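Local coordinates for colicin-B (Escherichia coli, PDB 1RH1), which forms channels in the cytoplasmic membrane of sensitive Escherichia coli and closely related bacteria, depolarising it and dissipating cellular energy, at residues 354-366 and 447-461. Residues are numbered along the deposited sequence; the frame is centred on the assembly and turned at random.
Sequences NINNFQGKTIRSY and VESWVISGMASAVAL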
loop_
_atom_site.group_PDB
_atom_site.type_symbol
_atom_site.label_atom_id
_atom_site.label_comp_id
_atom_site.label_asym_id
_atom_site.label_seq_id
_atom_site.Cartn_x
_atom_site.Cartn_y
_atom_site.Cartn_z
ATOM N N ASN A 354 12.417 -18.146 -15.035
ATOM C CA ASN A 354 12.232 -16.889 -15.726
ATOM C C ASN A 354 10.797 -16.408 -15.854
ATOM O O ASN A 354 10.535 -15.204 -15.819
ATOM C CB ASN A 354 12.832 -17.013 -17.094
ATOM C CG ASN A 354 14.272 -16.567 -17.083
ATOM O OD1 ASN A 354 15.146 -17.196 -16.487
ATOM N ND2 ASN A 354 14.508 -15.435 -17.748
ATOM N N ILE A 355 9.858 -17.342 -16.013
ATOM C CA ILE A 355 8.468 -16.956 -16.139
ATOM C C ILE A 355 7.971 -16.603 -14.745
ATOM O O ILE A 355 7.309 -15.571 -14.568
ATOM C CB ILE A 355 7.626 -18.116 -16.748
ATOM C CG1 ILE A 355 8.078 -18.440 -18.152
ATOM C CG2 ILE A 355 6.176 -17.697 -16.832
ATOM C CD1 ILE A 355 7.330 -19.603 -18.824
ATOM N N ASN A 356 8.360 -17.415 -13.746
ATOM C CA ASN A 356 7.871 -17.215 -12.401
ATOM C C ASN A 356 8.338 -15.916 -11.782
ATOM O O ASN A 356 7.828 -15.493 -10.750
ATOM C CB ASN A 356 8.292 -18.344 -11.506
ATOM C CG ASN A 356 7.234 -18.509 -10.433
ATOM O OD1 ASN A 356 7.368 -18.097 -9.286
ATOM N ND2 ASN A 356 6.108 -19.096 -10.810
ATOM N N ASN A 357 9.291 -15.249 -12.422
ATOM C CA ASN A 357 9.757 -13.942 -11.979
ATOM C C ASN A 357 9.504 -12.810 -12.973
ATOM O O ASN A 357 9.700 -11.634 -12.666
ATOM C CB ASN A 357 11.247 -14.000 -11.704
ATOM C CG ASN A 357 11.625 -15.057 -10.699
ATOM O OD1 ASN A 357 12.726 -15.587 -10.811
ATOM N ND2 ASN A 357 10.754 -15.391 -9.738
ATOM N N PHE A 358 9.056 -13.178 -14.175
ATOM C CA PHE A 358 8.782 -12.290 -15.277
ATOM C C PHE A 358 7.827 -11.156 -14.976
ATOM O O PHE A 358 7.664 -10.278 -15.804
ATOM C CB PHE A 358 8.252 -13.127 -16.373
ATOM C CG PHE A 358 8.389 -12.464 -17.704
ATOM C CD1 PHE A 358 9.584 -12.609 -18.380
ATOM C CD2 PHE A 358 7.314 -11.769 -18.249
ATOM C CE1 PHE A 358 9.719 -12.044 -19.640
ATOM C CE2 PHE A 358 7.445 -11.207 -19.496
ATOM C CZ PHE A 358 8.646 -11.347 -20.187
ATOM N N GLN A 359 7.182 -11.122 -13.813
ATOM C CA GLN A 359 6.326 -10.023 -13.410
ATOM C C GLN A 359 7.044 -8.673 -13.495
ATOM O O GLN A 359 8.164 -8.438 -13.025
ATOM C CB GLN A 359 5.864 -10.339 -12.008
ATOM C CG GLN A 359 4.766 -9.431 -11.505
ATOM C CD GLN A 359 3.978 -10.113 -10.397
ATOM O OE1 GLN A 359 4.401 -11.144 -9.853
ATOM N NE2 GLN A 359 2.801 -9.582 -10.045
ATOM N N GLY A 360 6.372 -7.787 -14.207
ATOM C CA GLY A 360 6.910 -6.464 -14.438
ATOM C C GLY A 360 7.788 -6.413 -15.690
ATOM O O GLY A 360 8.016 -5.317 -16.225
ATOM N N LYS A 361 8.302 -7.565 -16.169
ATOM C CA LYS A 361 9.104 -7.600 -17.380
ATOM C C LYS A 361 8.223 -7.623 -18.628
ATOM O O LYS A 361 6.985 -7.736 -18.600
ATOM C CB LYS A 361 10.028 -8.817 -17.327
ATOM C CG LYS A 361 10.966 -8.772 -16.114
ATOM C CD LYS A 361 11.750 -10.068 -15.897
ATOM C CE LYS A 361 12.293 -10.178 -14.460
ATOM N NZ LYS A 361 12.437 -11.576 -14.065
ATOM N N THR A 362 8.933 -7.454 -19.737
ATOM C CA THR A 362 8.342 -7.280 -21.052
ATOM C C THR A 362 8.738 -8.407 -21.989
ATOM O O THR A 362 9.943 -8.675 -22.004
ATOM C CB THR A 362 8.830 -5.899 -21.541
ATOM O OG1 THR A 362 8.238 -4.990 -20.625
ATOM C CG2 THR A 362 8.459 -5.519 -22.970
ATOM N N ILE A 363 7.876 -9.061 -22.797
ATOM C CA ILE A 363 8.405 -10.134 -23.649
ATOM C C ILE A 363 9.353 -9.567 -24.685
ATOM O O ILE A 363 9.326 -8.359 -24.919
ATOM C CB ILE A 363 7.327 -10.963 -24.455
ATOM C CG1 ILE A 363 6.375 -10.081 -25.218
ATOM C CG2 ILE A 363 6.546 -11.833 -23.486
ATOM C CD1 ILE A 363 5.473 -10.941 -26.083
ATOM N N ARG A 364 10.219 -10.393 -25.287
ATOM C CA ARG A 364 11.132 -9.910 -26.308
ATOM C C ARG A 364 10.410 -9.388 -27.538
ATOM O O ARG A 364 9.209 -9.596 -27.706
ATOM C CB ARG A 364 12.087 -10.995 -26.758
ATOM C CG ARG A 364 13.174 -11.353 -25.745
ATOM C CD ARG A 364 14.506 -11.490 -26.481
ATOM N NE ARG A 364 14.427 -12.564 -27.440
ATOM C CZ ARG A 364 15.349 -12.833 -28.355
ATOM N NH1 ARG A 364 16.463 -12.115 -28.491
ATOM N NH2 ARG A 364 15.149 -13.898 -29.116
ATOM N N SER A 365 11.103 -8.648 -28.399
ATOM C CA SER A 365 10.424 -8.139 -29.569
ATOM C C SER A 365 10.164 -9.269 -30.541
ATOM O O SER A 365 10.831 -10.296 -30.530
ATOM C CB SER A 365 11.264 -7.108 -30.272
ATOM O OG SER A 365 12.271 -7.725 -31.070
ATOM N N TYR A 366 9.165 -9.004 -31.364
ATOM C CA TYR A 366 8.737 -9.764 -32.531
ATOM C C TYR A 366 9.923 -10.108 -33.420
ATOM O O TYR A 366 10.130 -11.283 -33.696
ATOM C CB TYR A 366 7.721 -8.934 -33.347
ATOM C CG TYR A 366 7.624 -7.454 -32.893
ATOM C CD1 TYR A 366 8.639 -6.508 -33.174
ATOM C CD2 TYR A 366 6.537 -7.071 -32.091
ATOM C CE1 TYR A 366 8.562 -5.212 -32.644
ATOM C CE2 TYR A 366 6.453 -5.783 -31.556
ATOM C CZ TYR A 366 7.465 -4.858 -31.830
ATOM O OH TYR A 366 7.368 -3.590 -31.264
ATOM N N VAL A 447 0.988 -13.396 -30.555
ATOM C CA VAL A 447 1.364 -13.221 -29.151
ATOM C C VAL A 447 1.707 -11.759 -28.927
ATOM O O VAL A 447 1.263 -11.165 -27.940
ATOM C CB VAL A 447 2.580 -14.106 -28.774
ATOM C CG1 VAL A 447 2.734 -14.074 -27.271
ATOM C CG2 VAL A 447 2.398 -15.547 -29.210
ATOM N N GLU A 448 2.456 -11.178 -29.877
ATOM C CA GLU A 448 2.762 -9.761 -29.828
ATOM C C GLU A 448 1.491 -8.925 -29.909
ATOM O O GLU A 448 1.339 -7.992 -29.118
ATOM C CB GLU A 448 3.698 -9.404 -30.964
ATOM C CG GLU A 448 5.066 -10.089 -30.762
ATOM C CD GLU A 448 6.054 -9.563 -29.695
ATOM O OE1 GLU A 448 7.170 -10.081 -29.662
ATOM O OE2 GLU A 448 5.753 -8.645 -28.921
ATOM N N SER A 449 0.542 -9.295 -30.782
ATOM C CA SER A 449 -0.757 -8.646 -30.879
ATOM C C SER A 449 -1.403 -8.482 -29.526
ATOM O O SER A 449 -1.900 -7.400 -29.230
ATOM C CB SER A 449 -1.757 -9.427 -31.667
ATOM O OG SER A 449 -1.304 -9.665 -32.981
ATOM N N TRP A 450 -1.339 -9.524 -28.684
ATOM C CA TRP A 450 -1.946 -9.492 -27.362
ATOM C C TRP A 450 -1.364 -8.422 -26.494
ATOM O O TRP A 450 -2.133 -7.757 -25.798
ATOM C CB TRP A 450 -1.755 -10.764 -26.584
ATOM C CG TRP A 450 -2.367 -11.990 -27.208
ATOM C CD1 TRP A 450 -3.401 -11.962 -28.103
ATOM C CD2 TRP A 450 -1.963 -13.246 -26.912
ATOM N NE1 TRP A 450 -3.669 -13.210 -28.377
ATOM C CE2 TRP A 450 -2.830 -14.008 -27.686
ATOM C CE3 TRP A 450 -1.002 -13.829 -26.102
ATOM C CZ2 TRP A 450 -2.739 -15.393 -27.654
ATOM C CZ3 TRP A 450 -0.919 -15.211 -26.078
ATOM C CH2 TRP A 450 -1.779 -15.986 -26.847
ATOM N N VAL A 451 -0.027 -8.273 -26.559
ATOM C CA VAL A 451 0.649 -7.248 -25.782
ATOM C C VAL A 451 0.260 -5.872 -26.333
ATOM O O VAL A 451 -0.319 -5.061 -25.600
ATOM C CB VAL A 451 2.176 -7.426 -25.847
ATOM C CG1 VAL A 451 2.790 -6.422 -24.921
ATOM C CG2 VAL A 451 2.625 -8.775 -25.353
ATOM N N ILE A 452 0.512 -5.627 -27.629
ATOM C CA ILE A 452 0.175 -4.371 -28.297
ATOM C C ILE A 452 -1.258 -3.927 -28.039
ATOM O O ILE A 452 -1.440 -2.799 -27.582
ATOM C CB ILE A 452 0.444 -4.545 -29.806
ATOM C CG1 ILE A 452 1.945 -4.579 -29.972
ATOM C CG2 ILE A 452 -0.150 -3.434 -30.652
ATOM C CD1 ILE A 452 2.439 -5.186 -31.299
ATOM N N SER A 453 -2.286 -4.765 -28.227
ATOM C CA SER A 453 -3.636 -4.306 -27.953
ATOM C C SER A 453 -3.931 -4.177 -26.462
ATOM O O SER A 453 -5.091 -4.015 -26.067
ATOM C CB SER A 453 -4.618 -5.245 -28.616
ATOM O OG SER A 453 -4.496 -5.116 -30.031
ATOM N N GLY A 454 -2.881 -4.254 -25.612
ATOM C CA GLY A 454 -3.029 -3.946 -24.193
ATOM C C GLY A 454 -2.814 -4.998 -23.103
ATOM O O GLY A 454 -3.081 -4.626 -21.950
ATOM N N MET A 455 -2.373 -6.257 -23.378
ATOM C CA MET A 455 -2.157 -7.305 -22.360
ATOM C C MET A 455 -0.778 -7.168 -21.760
ATOM O O MET A 455 0.193 -6.885 -22.462
ATOM C CB MET A 455 -2.283 -8.720 -22.969
ATOM C CG MET A 455 -2.182 -9.982 -22.093
ATOM S SD MET A 455 -2.556 -11.490 -23.006
ATOM C CE MET A 455 -4.294 -11.398 -22.878
ATOM N N ALA A 456 -0.725 -7.334 -20.436
ATOM C CA ALA A 456 0.528 -7.323 -19.691
ATOM C C ALA A 456 1.476 -8.406 -20.218
ATOM O O ALA A 456 1.009 -9.534 -20.334
ATOM C CB ALA A 456 0.222 -7.590 -18.233
ATOM N N SER A 457 2.749 -8.161 -20.571
ATOM C CA SER A 457 3.645 -9.186 -21.107
ATOM C C SER A 457 3.639 -10.483 -20.331
ATOM O O SER A 457 3.540 -11.555 -20.924
ATOM C CB SER A 457 5.102 -8.766 -21.131
ATOM O OG SER A 457 5.446 -7.784 -22.086
ATOM N N ALA A 458 3.690 -10.391 -18.999
ATOM C CA ALA A 458 3.633 -11.567 -18.148
ATOM C C ALA A 458 2.365 -12.391 -18.383
ATOM O O ALA A 458 2.494 -13.591 -18.610
ATOM C CB ALA A 458 3.695 -11.133 -16.695
ATOM N N VAL A 459 1.164 -11.794 -18.410
ATOM C CA VAL A 459 -0.075 -12.507 -18.712
ATOM C C VAL A 459 -0.009 -13.070 -20.147
ATOM O O VAL A 459 -0.420 -14.207 -20.392
ATOM C CB VAL A 459 -1.278 -11.545 -18.568
ATOM C CG1 VAL A 459 -2.576 -12.279 -18.673
ATOM C CG2 VAL A 459 -1.302 -10.932 -17.210
ATOM N N ALA A 460 0.538 -12.356 -21.138
ATOM C CA ALA A 460 0.633 -12.892 -22.484
ATOM C C ALA A 460 1.625 -14.033 -22.592
ATOM O O ALA A 460 1.476 -14.895 -23.456
ATOM C CB ALA A 460 1.060 -11.827 -23.452
ATOM N N LEU A 461 2.647 -14.056 -21.732
ATOM C CA LEU A 461 3.594 -15.156 -21.704
ATOM C C LEU A 461 2.918 -16.392 -21.125
ATOM O O LEU A 461 3.110 -17.494 -21.633
ATOM C CB LEU A 461 4.782 -14.872 -20.820
ATOM C CG LEU A 461 6.182 -14.908 -21.407
ATOM C CD1 LEU A 461 7.109 -14.900 -20.224
ATOM C CD2 LEU A 461 6.463 -16.132 -22.270
#
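In the helical pore-forming domain of this colicin, the loop joining helices 342-357 and 366-376 packs against the connection between helix 441-452 and helix 457-472, the latter overlapping a predicted membrane-spanning stretch. Phe358, in the type II turn Phe358-Lys361, lays its ring against the first turn of helix 457-472. A CH-pi contact forms as Leu461 CD1 sits 3.5 Å from the centroid of the Phe358 ring, almost on its normal, while Lys361 CB covers the opposite face. Small residues suit the ring's edge, where Ser457 CB and Ala458 CA lie near its plane; Phe358 CD2 comes within 3.7 Å of Ala458 CA. Ile363 is the apolar wedge between the two helices. With its CG1 between backbone N and carbonyl carbon (chi1 51°), CD1 meets Val451 CG2 tip to tip at 3.7 Å, and the other branch, CG2, lies 3.7 Å from Leu461 CG. Its backbone also meets the helix: Ile363 N gives a weak hydrogen bond to Ser457 OG (2.8 Å), and serine suits the place because its hydroxyl, one carbon from a backbone close to the loop, can accept that N-H. Farther along, Glu448, bent at chi2 (-74°), brings its carboxylate beside the N-terminal end of helix 366-376, where Ser365 OG caps Asp368 N. The Tyr366 ring crosses this side chain, its plane 56° from the carboxylate, bringing Tyr366 CD2 to 3.5 Å from Glu448 CD.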